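Local coordinates for cation efflux system protein cusF (Escherichia coli, PDB 3E6Z) that binds a single copper ion in the periplasm as a metallochaperone of the Cus efflux system, which confers resistance to copper and silver, at residues A[65-68]-A[69-72]. The protein carries 1 engineered substitution. Residues are numbered along the deposited sequence; the frame is centred on the assembly and turned at random. Where two conformers were deposited one is given.
Sequences VQQG and NLSL
Ser71 and Gln66 face each other across a non-hydrogen-bonded pair of an antiparallel ladder, where their side chains supply the missing bond. In the conformer described here, one of two modelled for Gln66, the hydroxyl OG of Ser71 donates to OE1 of Gln66 over 2.6 Å, meeting the carbonyl oxygen well off its C=O direction, at 121°. Gln66 gets there by a bend: CG lies anti to the backbone N, and a turn at chi2 of 65° carries the amide across the ladder, over the Leu70 carbonyl, toward the turn. The other end of the same amide is used too, NE2 donating to O of Gly68 at 2.9 Å, with the acceptor close to the amide plane. In this conformer the two bonds define the amide's flip and limit its rotation, and a water that donates to O of Asn69 adds a weak link to NE2.

On the opposite face, CD1 of Leu72 packs against the extended chain of Gln67, 3.8 Å from its OE1, while CG2 of Val65 reaches CB of Leu72 at 3.9 Å.

Paired backbone bonds join Val65 with Leu72 and Gln67 with Leu70; within the latter, N of Gln67 to O of Leu70 is nearly straight at 175°. Gly68, with its positive phi, and Asn69 occupy the corners of the turn. Ser71 bonds through its backbone to Thr44 of strand 39-44, and its side chain lies about 7 Å from the copper(II) ion held by His28, Met39 and Met41. The whole is a β-hairpin with a two-residue loop, a type II' turn, linking strands 59-67 and 70-78 of the CusF OB-fold barrel.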
# COMPACT_ATOMS: atom_id res chain seq x y z
N VAL A 65 1.53 7.08 1.43
CA VAL A 65 1.07 8.44 1.73
C VAL A 65 -0.08 8.78 0.76
O VAL A 65 -0.03 8.47 -0.43
CB VAL A 65 2.21 9.49 1.65
CG1 VAL A 65 3.24 9.12 2.70
CG2 VAL A 65 2.75 9.55 0.50
N GLN A 66 -1.09 9.43 1.30
CA GLN A 66 -2.24 9.82 0.40
C GLN A 66 -1.93 11.16 -0.21
O GLN A 66 -1.42 12.12 0.48
CB GLN A 66 -3.55 9.90 1.20
CG GLN A 66 -4.78 9.84 0.34
CD GLN A 66 -4.93 8.49 -0.38
OE1 GLN A 66 -4.45 7.42 0.06
NE2 GLN A 66 -5.71 8.54 -1.49
N GLN A 67 -2.15 11.24 -1.51
CA GLN A 67 -1.96 12.51 -2.29
C GLN A 67 -3.22 12.64 -3.16
O GLN A 67 -3.28 12.09 -4.27
CB GLN A 67 -0.69 12.47 -3.08
CG GLN A 67 -0.45 13.79 -3.80
CD GLN A 67 0.77 13.76 -4.59
OE1 GLN A 67 1.89 14.02 -4.12
NE2 GLN A 67 0.62 13.41 -5.84
N GLY A 68 -4.23 13.29 -2.63
CA GLY A 68 -5.51 13.35 -3.36
C GLY A 68 -6.07 11.91 -3.50
O GLY A 68 -6.27 11.18 -2.54
N ASN A 69 -6.36 11.58 -4.74
CA ASN A 69 -6.89 10.25 -5.08
C ASN A 69 -5.79 9.14 -5.11
O ASN A 69 -6.17 8.00 -5.25
CB ASN A 69 -7.53 10.30 -6.46
CG ASN A 69 -8.75 11.24 -6.48
OD1 ASN A 69 -8.62 12.43 -7.05
ND2 ASN A 69 -9.78 10.88 -5.91
N LEU A 70 -4.55 9.52 -5.08
CA LEU A 70 -3.45 8.52 -5.13
C LEU A 70 -3.03 8.11 -3.73
O LEU A 70 -2.97 8.87 -2.76
CB LEU A 70 -2.25 9.10 -5.79
CG LEU A 70 -2.48 9.52 -7.29
CD1 LEU A 70 -1.23 10.19 -7.81
CD2 LEU A 70 -2.90 8.30 -8.13
N SER A 71 -2.63 6.78 -3.64
CA SER A 71 -1.95 6.28 -2.44
C SER A 71 -0.54 5.89 -2.91
O SER A 71 -0.37 4.89 -3.62
CB SER A 71 -2.72 5.07 -1.86
OG SER A 71 -4.02 5.37 -1.52
N LEU A 72 0.42 6.76 -2.59
CA LEU A 72 1.78 6.60 -3.09
C LEU A 72 2.59 5.70 -2.14
O LEU A 72 2.67 5.96 -0.95
CB LEU A 72 2.49 7.97 -3.10
CG LEU A 72 1.74 9.04 -3.93
CD1 LEU A 72 2.64 10.34 -3.88
CD2 LEU A 72 1.56 8.59 -5.42
O HOH W 1 -7.15 6.13 -3.48